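Local coordinates for methyl-accepting chemotaxis sensory transducer (Anaeromyxobacter dehalogenans, PDB 4K08), which probably senses small-molecule signals in the periplasm through a PAS-like Cache domain and passes them on to the chemotaxis machinery, at residues A[20-25]-A[133-138]; A[55-60]-A[68-73]; A[61-66]-A[95-100]. All coordinates share one frame; numbering follows the deposited sequence.

Contact 1. Residues A[20-25]-A[133-138]. With ZN (zinc ion), chain B.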
loop_
_atom_site.group_PDB
_atom_site.type_symbol
_atom_site.label_atom_id
_atom_site.label_comp_id
_atom_site.label_asym_id
_atom_site.label_seq_id
_atom_site.Cartn_x
_atom_site.Cartn_y
_atom_site.Cartn_z
ATOM N N GLY A 20 -0.284 3.835 11.279
ATOM C CA GLY A 20 -0.734 4.641 12.402
ATOM C C GLY A 20 -1.973 5.488 12.119
ATOM O O GLY A 20 -2.913 5.552 12.921
ATOM N N LEU A 21 -1.952 6.173 10.981
ATOM C CA LEU A 21 -3.073 6.967 10.511
ATOM C C LEU A 21 -4.322 6.103 10.336
ATOM O O LEU A 21 -5.413 6.476 10.779
ATOM C CB LEU A 21 -2.634 7.620 9.197
ATOM C CG LEU A 21 -3.472 8.130 8.046
ATOM C CD1 LEU A 21 -2.426 8.572 6.947
ATOM C CD2 LEU A 21 -4.452 7.166 7.482
ATOM N N VAL A 22 -4.164 4.938 9.702
ATOM C CA VAL A 22 -5.287 4.020 9.551
ATOM C C VAL A 22 -5.807 3.501 10.936
ATOM O O VAL A 22 -7.029 3.587 11.208
ATOM C CB VAL A 22 -4.963 2.867 8.576
ATOM C CG1 VAL A 22 -6.082 1.812 8.629
ATOM C CG2 VAL A 22 -4.767 3.413 7.138
ATOM N N GLU A 23 -4.916 3.029 11.821
ATOM C CA GLU A 23 -5.364 2.549 13.144
ATOM C C GLU A 23 -6.086 3.650 13.894
ATOM O O GLU A 23 -7.111 3.403 14.502
ATOM C CB GLU A 23 -4.219 1.995 14.004
ATOM C CG GLU A 23 -3.638 0.690 13.466
ATOM C CD GLU A 23 -2.926 -0.159 14.524
ATOM O OE1 GLU A 23 -2.628 0.374 15.622
ATOM O OE2 GLU A 23 -2.673 -1.362 14.249
ATOM N N HIS A 24 -5.572 4.877 13.815
ATOM C CA HIS A 24 -6.180 6.014 14.515
ATOM C C HIS A 24 -7.636 6.223 14.129
ATOM O O HIS A 24 -8.488 6.460 14.998
ATOM C CB HIS A 24 -5.408 7.319 14.247
ATOM C CG HIS A 24 -5.778 8.431 15.178
ATOM N ND1 HIS A 24 -5.657 8.322 16.552
ATOM C CD2 HIS A 24 -6.297 9.661 14.939
ATOM C CE1 HIS A 24 -6.063 9.444 17.115
ATOM N NE2 HIS A 24 -6.465 10.272 16.161
ATOM N N GLN A 25 -7.924 6.145 12.826
ATOM C CA GLN A 25 -9.302 6.283 12.339
ATOM C C GLN A 25 -10.174 5.093 12.785
ATOM O O GLN A 25 -11.313 5.286 13.233
ATOM C CB GLN A 25 -9.341 6.458 10.807
ATOM C CG GLN A 25 -8.763 7.778 10.331
ATOM C CD GLN A 25 -9.416 8.976 11.041
ATOM O OE1 GLN A 25 -10.646 9.053 11.180
ATOM N NE2 GLN A 25 -8.590 9.900 11.513
ATOM N N TRP A 133 -10.500 -4.062 8.709
ATOM C CA TRP A 133 -11.151 -3.653 7.467
ATOM C C TRP A 133 -10.700 -4.503 6.291
ATOM O O TRP A 133 -11.139 -4.287 5.150
ATOM C CB TRP A 133 -10.833 -2.180 7.141
ATOM C CG TRP A 133 -11.450 -1.192 8.114
ATOM C CD1 TRP A 133 -12.472 -1.428 9.011
ATOM C CD2 TRP A 133 -11.075 0.186 8.272
ATOM N NE1 TRP A 133 -12.744 -0.270 9.728
ATOM C CE2 TRP A 133 -11.912 0.736 9.287
ATOM C CE3 TRP A 133 -10.106 1.012 7.652
ATOM C CZ2 TRP A 133 -11.820 2.075 9.698
ATOM C CZ3 TRP A 133 -10.006 2.353 8.065
ATOM C CH2 TRP A 133 -10.861 2.868 9.104
ATOM N N GLY A 134 -9.821 -5.458 6.562
ATOM C CA GLY A 134 -9.299 -6.321 5.511
ATOM C C GLY A 134 -8.444 -5.506 4.529
ATOM O O GLY A 134 -8.445 -5.789 3.323
ATOM N N TRP A 135 -7.751 -4.471 5.024
ATOM C CA TRP A 135 -6.898 -3.630 4.171
ATOM C C TRP A 135 -5.425 -4.048 4.173
ATOM O O TRP A 135 -4.888 -4.493 5.198
ATOM C CB TRP A 135 -6.935 -2.166 4.646
ATOM C CG TRP A 135 -8.155 -1.462 4.237
ATOM C CD1 TRP A 135 -9.249 -1.997 3.619
ATOM C CD2 TRP A 135 -8.405 -0.078 4.377
ATOM N NE1 TRP A 135 -10.181 -1.016 3.381
ATOM C CE2 TRP A 135 -9.675 0.177 3.827
ATOM C CE3 TRP A 135 -7.655 0.992 4.897
ATOM C CZ2 TRP A 135 -10.240 1.469 3.807
ATOM C CZ3 TRP A 135 -8.207 2.261 4.876
ATOM C CH2 TRP A 135 -9.496 2.486 4.347
ATOM N N VAL A 136 -4.775 -3.834 3.034
ATOM C CA VAL A 136 -3.327 -3.881 2.949
ATOM C C VAL A 136 -2.892 -2.474 2.565
ATOM O O VAL A 136 -3.429 -1.932 1.615
ATOM C CB VAL A 136 -2.860 -4.869 1.851
ATOM C CG1 VAL A 136 -1.305 -4.804 1.642
ATOM C CG2 VAL A 136 -3.323 -6.303 2.217
ATOM N N VAL A 137 -1.962 -1.883 3.303
ATOM C CA VAL A 137 -1.474 -0.524 2.986
ATOM C C VAL A 137 0.006 -0.639 2.614
ATOM O O VAL A 137 0.759 -1.363 3.295
ATOM C CB VAL A 137 -1.632 0.424 4.208
ATOM C CG1 VAL A 137 -1.275 1.873 3.821
ATOM C CG2 VAL A 137 -3.065 0.330 4.751
ATOM N N GLY A 138 0.422 -0.002 1.519
ATOM C CA GLY A 138 1.779 -0.207 1.027
ATOM C C GLY A 138 2.408 1.063 0.489
ATOM O O GLY A 138 1.704 2.039 0.177
HETATM ZN ZN ZN B . -6.287 12.226 16.800
HETATM O O HOH W 1 -7.998 11.874 18.513
#
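V22 on helix 5-30 faces V137 on strand 135-142 with their CA atoms 8.8 Å apart, a spacing at which side chains meet while the two backbones do not bond. V22 carries most of the contact, and its beta-branch suits the task because its two methyls serve different partners, CG1 the tryptophans and CG2 the valine. With CG1 anti to the backbone N (chi1 171°), that methyl is brought against both indoles, 4.0 Å from CZ3 of W133 and 4.1 Å from CE3 of W135. It approaches both obliquely. The other branch, CG2, meets CG2 of V137 at 4.3 Å, valine against valine.

One turn further along the helix, Q25 contributes aliphatic carbon: its CB sits at the edge of the W133 ring, 4.3 Å from CH2. The polar end of Q25 leads away, and its OE1 accepts a weak hydrogen bond from R28.

This is the long N-terminal helix of a Cache domain lying across one face of the antiparallel sheet. The strand enters the sheet through a G1 beta bulge, in which G134 and W135 both oppose Y130. G134 has a positive phi of 66°, a conformation that costs a glycine little.

The two indoles brace each other. CE3 of W133 stands 3.5 Å above the W135 plane, toward its rim, while CE3 of W135 lies in the plane of the W133 ring at its edge. Y130 meets W133 edge-to-face, and R40 forms a cation-pi contact with it.

On the exposed side of the helix, turned from the sheet, H24 binds a zinc ion through NE2 at 2.1 Å, and a water lies 2.5 Å from the zinc as a further ligand.

Contact 2. Residues A[55-60]-A[68-73]. With ACT (acetate ion), chain C.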
loop_
_atom_site.group_PDB
_atom_site.type_symbol
_atom_site.label_atom_id
_atom_site.label_comp_id
_atom_site.label_asym_id
_atom_site.label_seq_id
_atom_site.Cartn_x
_atom_site.Cartn_y
_atom_site.Cartn_z
ATOM N N SER A 55 7.527 12.465 -4.773
ATOM C CA SER A 55 6.381 11.861 -5.420
ATOM C C SER A 55 6.113 10.413 -4.936
ATOM O O SER A 55 5.259 9.725 -5.492
ATOM C CB SER A 55 6.619 11.917 -6.939
ATOM O OG SER A 55 7.636 10.952 -7.239
ATOM N N GLU A 56 6.808 9.953 -3.897
ATOM C CA GLU A 56 6.531 8.612 -3.383
ATOM C C GLU A 56 5.113 8.583 -2.771
ATOM O O GLU A 56 4.652 9.576 -2.139
ATOM C CB GLU A 56 7.543 8.146 -2.323
ATOM C CG GLU A 56 9.020 8.382 -2.666
ATOM C CD GLU A 56 9.550 7.589 -3.880
ATOM O OE1 GLU A 56 8.868 6.695 -4.476
ATOM O OE2 GLU A 56 10.708 7.886 -4.225
ATOM N N TYR A 57 4.423 7.453 -2.916
ATOM C CA TYR A 57 2.989 7.426 -2.573
ATOM C C TYR A 57 2.563 6.118 -1.882
ATOM O O TYR A 57 3.331 5.118 -1.859
ATOM C CB TYR A 57 2.182 7.625 -3.853
ATOM C CG TYR A 57 2.373 6.433 -4.799
ATOM C CD1 TYR A 57 1.570 5.290 -4.693
ATOM C CD2 TYR A 57 3.367 6.474 -5.794
ATOM C CE1 TYR A 57 1.776 4.167 -5.561
ATOM C CE2 TYR A 57 3.570 5.391 -6.671
ATOM C CZ TYR A 57 2.776 4.244 -6.546
ATOM O OH TYR A 57 3.015 3.215 -7.423
ATOM N N PHE A 58 1.326 6.112 -1.363
ATOM C CA PHE A 58 0.750 4.950 -0.667
ATOM C C PHE A 58 -0.389 4.408 -1.526
ATOM O O PHE A 58 -1.018 5.192 -2.199
ATOM C CB PHE A 58 0.156 5.362 0.707
ATOM C CG PHE A 58 1.172 5.970 1.657
ATOM C CD1 PHE A 58 2.044 5.161 2.385
ATOM C CD2 PHE A 58 1.283 7.359 1.791
ATOM C CE1 PHE A 58 3.003 5.730 3.233
ATOM C CE2 PHE A 58 2.206 7.926 2.635
ATOM C CZ PHE A 58 3.080 7.111 3.361
ATOM N N TRP A 59 -0.719 3.112 -1.445
ATOM C CA TRP A 59 -1.959 2.622 -2.026
ATOM C C TRP A 59 -2.605 1.699 -0.999
ATOM O O TRP A 59 -1.972 1.268 -0.047
ATOM C CB TRP A 59 -1.716 1.798 -3.335
ATOM C CG TRP A 59 -1.103 0.422 -3.013
ATOM C CD1 TRP A 59 -1.785 -0.773 -2.738
ATOM C CD2 TRP A 59 0.295 0.113 -2.876
ATOM N NE1 TRP A 59 -0.880 -1.788 -2.484
ATOM C CE2 TRP A 59 0.390 -1.278 -2.507
ATOM C CE3 TRP A 59 1.474 0.859 -3.010
ATOM C CZ2 TRP A 59 1.616 -1.922 -2.301
ATOM C CZ3 TRP A 59 2.732 0.192 -2.807
ATOM C CH2 TRP A 59 2.779 -1.177 -2.455
ATOM N N VAL A 60 -3.875 1.386 -1.210
ATOM C CA VAL A 60 -4.574 0.471 -0.354
ATOM C C VAL A 60 -5.253 -0.571 -1.232
ATOM O O VAL A 60 -5.951 -0.227 -2.194
ATOM C CB VAL A 60 -5.662 1.191 0.489
ATOM C CG1 VAL A 60 -6.433 0.118 1.341
ATOM C CG2 VAL A 60 -5.040 2.312 1.365
ATOM N N VAL A 68 -8.586 -0.807 -3.422
ATOM C CA VAL A 68 -9.432 0.163 -2.696
ATOM C C VAL A 68 -9.123 1.596 -3.159
ATOM O O VAL A 68 -10.052 2.309 -3.533
ATOM C CB VAL A 68 -9.256 0.053 -1.167
ATOM C CG1 VAL A 68 -10.140 1.106 -0.399
ATOM C CG2 VAL A 68 -9.629 -1.360 -0.692
HETATM N N MSE A 69 -7.841 1.990 -3.140
HETATM C CA MSE A 69 -7.402 3.332 -3.544
HETATM C C MSE A 69 -5.958 3.311 -4.002
HETATM O O MSE A 69 -5.056 2.995 -3.212
HETATM C CB MSE A 69 -7.513 4.334 -2.367
HETATM C CG MSE A 69 -7.492 5.803 -2.766
HETATM SE SE MSE A 69 -5.666 6.435 -3.191
HETATM C CE MSE A 69 -4.920 5.963 -1.468
ATOM N N HIS A 70 -5.763 3.688 -5.266
ATOM C CA HIS A 70 -4.439 3.838 -5.839
ATOM C C HIS A 70 -4.362 5.264 -6.391
ATOM O O HIS A 70 -5.138 5.638 -7.249
ATOM C CB HIS A 70 -4.152 2.803 -6.950
ATOM C CG HIS A 70 -2.686 2.632 -7.218
ATOM N ND1 HIS A 70 -1.915 3.619 -7.821
ATOM C CD2 HIS A 70 -1.839 1.616 -6.921
ATOM C CE1 HIS A 70 -0.660 3.198 -7.903
ATOM N NE2 HIS A 70 -0.574 2.005 -7.335
ATOM N N PRO A 71 -3.430 6.065 -5.871
ATOM C CA PRO A 71 -3.418 7.509 -6.214
ATOM C C PRO A 71 -2.761 7.828 -7.556
ATOM O O PRO A 71 -3.070 8.885 -8.112
ATOM C CB PRO A 71 -2.626 8.140 -5.054
ATOM C CG PRO A 71 -1.617 7.004 -4.651
ATOM C CD PRO A 71 -2.401 5.696 -4.874
ATOM N N THR A 72 -1.841 6.989 -8.076
ATOM C CA THR A 72 -1.191 7.360 -9.339
ATOM C C THR A 72 -1.721 6.517 -10.502
ATOM O O THR A 72 -1.558 6.901 -11.653
ATOM C CB THR A 72 0.344 7.198 -9.260
ATOM O OG1 THR A 72 0.654 5.827 -8.955
ATOM C CG2 THR A 72 0.918 8.076 -8.221
ATOM N N ASN A 73 -2.362 5.389 -10.192
ATOM C CA ASN A 73 -3.047 4.581 -11.202
ATOM C C ASN A 73 -4.515 4.348 -10.750
ATOM O O ASN A 73 -4.942 3.192 -10.538
ATOM C CB ASN A 73 -2.331 3.227 -11.392
ATOM C CG ASN A 73 -0.902 3.383 -11.959
ATOM O OD1 ASN A 73 0.106 3.398 -11.220
ATOM N ND2 ASN A 73 -0.829 3.535 -13.271
HETATM C C ACT C . 2.338 -0.047 -6.417
HETATM O O ACT C . 1.865 1.069 -6.852
HETATM O OXT ACT C . 3.577 -0.135 -6.219
HETATM C CH3 ACT C . 1.478 -1.282 -6.114
HETATM O O HOH W 2 2.854 4.821 -10.404
#
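Over one face of the Y57 ring lies T72, its OG1 3.6 Å above the plane toward the rim and its CG2 making a CH-pi contact 4.1 Å from the ring centroid; an acetate oxygen, O, lies at the ring's edge. P71 presses its CG obliquely on the same tyrosine. The H70 ring, tilted 58° from that of Y57, also meets acetate O at its edge. W59 offers a face, with the acetate methyl 3.5 Å above its centre, and its CB packs on CD2 of H70.

Y57 CG sits between the backbone N and carbonyl carbon (chi1 66°), which directs the phenol to the acetate. Acetate O accepts from Y57 OH at 2.5 Å and from H70 NE2 at 2.7 Å, the latter nearly straight at 161°. Behind the imidazole, N73 N donates to H70 ND1 at 3.0 Å, a second-shell bond, tilted from the ring plane, that probably steadies the imidazole and is consistent with NE2 as donor.

The hairpin itself is joined by V60 N to M69 O (2.8 Å), while V60 O accepts from both V68 N and M69 N, a classic beta bulge.

Since Y110 and K123 also bond to the acetate, donors gather round its carboxylate while an indole receives its methyl. Although the acetate probably came from the crystallisation liquor, this chemistry is consistent with a sensor pocket suited to a small carboxylate.

Contact 3. Residues A[61-66]-A[95-100]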
loop_
_atom_site.group_PDB
_atom_site.type_symbol
_atom_site.label_atom_id
_atom_site.label_comp_id
_atom_site.label_asym_id
_atom_site.label_seq_id
_atom_site.Cartn_x
_atom_site.Cartn_y
_atom_site.Cartn_z
ATOM N N ASN A 61 -5.055 -1.845 -0.914
ATOM C CA ASN A 61 -5.894 -2.875 -1.514
ATOM C C ASN A 61 -6.479 -3.773 -0.426
ATOM O O ASN A 61 -6.029 -3.702 0.705
ATOM C CB ASN A 61 -5.149 -3.689 -2.599
ATOM C CG ASN A 61 -3.977 -4.504 -2.045
ATOM O OD1 ASN A 61 -2.828 -4.041 -2.031
ATOM N ND2 ASN A 61 -4.263 -5.733 -1.610
ATOM N N ASP A 62 -7.473 -4.595 -0.770
ATOM C CA ASP A 62 -8.054 -5.512 0.239
ATOM C C ASP A 62 -7.580 -6.932 -0.010
ATOM O O ASP A 62 -6.653 -7.162 -0.825
ATOM C CB ASP A 62 -9.605 -5.470 0.321
ATOM C CG ASP A 62 -10.307 -5.989 -0.950
ATOM O OD1 ASP A 62 -9.731 -6.773 -1.767
ATOM O OD2 ASP A 62 -11.480 -5.579 -1.141
ATOM N N LEU A 63 -8.197 -7.885 0.689
ATOM C CA LEU A 63 -7.650 -9.240 0.731
ATOM C C LEU A 63 -8.101 -10.143 -0.411
ATOM O O LEU A 63 -7.557 -11.229 -0.581
ATOM C CB LEU A 63 -7.957 -9.887 2.103
ATOM C CG LEU A 63 -7.325 -9.102 3.275
ATOM C CD1 LEU A 63 -7.739 -9.729 4.600
ATOM C CD2 LEU A 63 -5.802 -9.015 3.165
ATOM N N GLU A 64 -9.063 -9.694 -1.213
ATOM C CA GLU A 64 -9.531 -10.480 -2.353
ATOM C C GLU A 64 -8.390 -11.021 -3.267
ATOM O O GLU A 64 -8.401 -12.204 -3.577
ATOM C CB GLU A 64 -10.600 -9.710 -3.156
ATOM C CG GLU A 64 -11.325 -10.562 -4.224
ATOM C CD GLU A 64 -12.460 -9.811 -4.924
ATOM O OE1 GLU A 64 -12.919 -8.752 -4.402
ATOM O OE2 GLU A 64 -12.880 -10.265 -6.010
ATOM N N PRO A 65 -7.395 -10.184 -3.685
ATOM C CA PRO A 65 -7.184 -8.727 -3.518
ATOM C C PRO A 65 -7.928 -7.918 -4.549
ATOM O O PRO A 65 -8.024 -8.308 -5.701
ATOM C CB PRO A 65 -5.670 -8.528 -3.712
ATOM C CG PRO A 65 -5.241 -9.677 -4.702
ATOM C CD PRO A 65 -6.275 -10.856 -4.394
ATOM N N ARG A 66 -8.457 -6.773 -4.111
ATOM C CA ARG A 66 -9.146 -5.854 -4.973
ATOM C C ARG A 66 -8.640 -4.431 -4.592
ATOM O O ARG A 66 -8.391 -4.163 -3.409
ATOM C CB ARG A 66 -10.670 -5.968 -4.774
ATOM C CG ARG A 66 -11.561 -5.019 -5.652
ATOM C CD ARG A 66 -13.105 -5.452 -5.561
ATOM N NE ARG A 66 -13.344 -6.792 -6.142
ATOM C CZ ARG A 66 -13.707 -7.001 -7.407
ATOM N NH1 ARG A 66 -13.867 -5.973 -8.240
ATOM N NH2 ARG A 66 -13.940 -8.242 -7.858
ATOM N N GLU A 95 0.825 -11.642 -3.823
ATOM C CA GLU A 95 1.969 -11.796 -2.926
ATOM C C GLU A 95 1.898 -10.843 -1.718
ATOM O O GLU A 95 2.327 -11.196 -0.623
ATOM C CB GLU A 95 3.295 -11.669 -3.689
ATOM C CG GLU A 95 3.605 -12.880 -4.579
ATOM C CD GLU A 95 3.694 -14.194 -3.793
ATOM O OE1 GLU A 95 4.597 -14.292 -2.929
ATOM O OE2 GLU A 95 2.854 -15.109 -4.017
ATOM N N PHE A 96 1.344 -9.645 -1.899
ATOM C CA PHE A 96 1.097 -8.756 -0.749
ATOM C C PHE A 96 0.160 -9.429 0.264
ATOM O O PHE A 96 0.383 -9.377 1.467
ATOM C CB PHE A 96 0.418 -7.447 -1.171
ATOM C CG PHE A 96 1.231 -6.597 -2.112
ATOM C CD1 PHE A 96 2.601 -6.761 -2.232
ATOM C CD2 PHE A 96 0.612 -5.580 -2.845
ATOM C CE1 PHE A 96 3.333 -5.956 -3.104
ATOM C CE2 PHE A 96 1.342 -4.778 -3.727
ATOM C CZ PHE A 96 2.702 -4.960 -3.842
ATOM N N VAL A 97 -0.929 -9.988 -0.249
ATOM C CA VAL A 97 -1.961 -10.561 0.617
ATOM C C VAL A 97 -1.383 -11.769 1.360
ATOM O O VAL A 97 -1.616 -11.908 2.564
ATOM C CB VAL A 97 -3.272 -10.919 -0.169
ATOM C CG1 VAL A 97 -4.228 -11.912 0.654
ATOM C CG2 VAL A 97 -3.965 -9.645 -0.591
ATOM N N ARG A 98 -0.603 -12.608 0.662
ATOM C CA ARG A 98 0.048 -13.765 1.308
ATOM C C ARG A 98 1.030 -13.322 2.382
ATOM O O ARG A 98 1.088 -13.894 3.449
ATOM C CB ARG A 98 0.792 -14.647 0.296
ATOM C CG ARG A 98 -0.102 -15.495 -0.598
ATOM C CD ARG A 98 0.724 -16.615 -1.282
ATOM N NE ARG A 98 0.812 -16.425 -2.728
ATOM C CZ ARG A 98 -0.249 -16.473 -3.546
ATOM N NH1 ARG A 98 -0.089 -16.268 -4.878
ATOM N NH2 ARG A 98 -1.485 -16.705 -3.029
ATOM N N THR A 99 1.789 -12.275 2.094
ATOM C CA THR A 99 2.776 -11.756 3.031
ATOM C C THR A 99 2.124 -11.209 4.296
ATOM O O THR A 99 2.613 -11.460 5.396
ATOM C CB THR A 99 3.569 -10.598 2.379
ATOM O OG1 THR A 99 4.208 -11.089 1.197
ATOM C CG2 THR A 99 4.606 -10.020 3.343
ATOM N N VAL A 100 1.059 -10.412 4.168
ATOM C CA VAL A 100 0.476 -9.843 5.376
ATOM C C VAL A 100 -0.355 -10.938 6.085
ATOM O O VAL A 100 -0.360 -10.982 7.306
ATOM C CB VAL A 100 -0.400 -8.576 5.173
ATOM C CG1 VAL A 100 0.392 -7.432 4.354
ATOM C CG2 VAL A 100 -1.723 -8.931 4.529
#
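Apolar contacts centre on V97, whose two methyls reach into the turn after strand 59-62. With CG1 anti to the backbone N (chi1 164°) the methyls diverge, CG1 toward L63 and CG2 toward P65. CG1 lies 3.6 Å from the carbonyl O of L63 and also touches L63 CD2, while CG2 packs against P65 CB at 3.7 Å. The same L63 CD2 goes on to V100 CG2, 4.3 Å away. A short branched residue suits the position of V97 because the turn comes close, and the longer L63 reaches both V97 and V100, about one turn apart. The peptide bond before P65 is cis, which bends the chain sharply just where its ring meets the helix.

Helix 92-103 thus covers the sheet on the face carrying V136, opposite the one packed by helix 5-30, in the PAS-like arrangement of a Cache domain. V136 touches both L63 and V100. The side chain of F96 also lies near a bound acetate, consistent with this helix lining part of the acetate pocket.

The polar–aromatic contact is made by N61. Its OD1 lies at the edge of the F96 ring, 3.9 Å from CD2, with amide and ring planes 27° apart. That amide is held at both ends: ND2 donates to D62 O at 2.9 Å, close to the amide plane, and OD1 accepts from NE1 of W59. A leucine in place of N61 would probably leave this buried indole N-H and the D62 carbonyl without their mates and W59 freer to shift.

Hydrogen bonds and charges within the turn shape it. D62 OD1 accepts from E64 N at 3.0 Å, an Asx turn, and R66 grips E64 in a side-on salt bridge, NE to OE1 at 2.7 Å and NH2 to OE2.

Overall arrangement
All three contacts are largely buried and meet on one antiparallel sheet. Strand 59-62 serves contacts 2 and 3 and lies beside strand 135-142 of contact 1: G138 O is 3.1 Å from W59 N, and V136 N is 2.6 Å from N61 O. Contacts 1 and 3 both set a helix against the sheet without a hydrogen bond between their segments, but on opposite faces; the first helix carries a zinc ion on its other, exposed side, while the second meets a polar turn. Contact 2 instead pairs strands and combines backbone bonds with a polar, aromatic pocket. W59 and F96 touch, so contacts 2 and 3 share that pocket's wall, while contact 1 remains mainly hydrophobic.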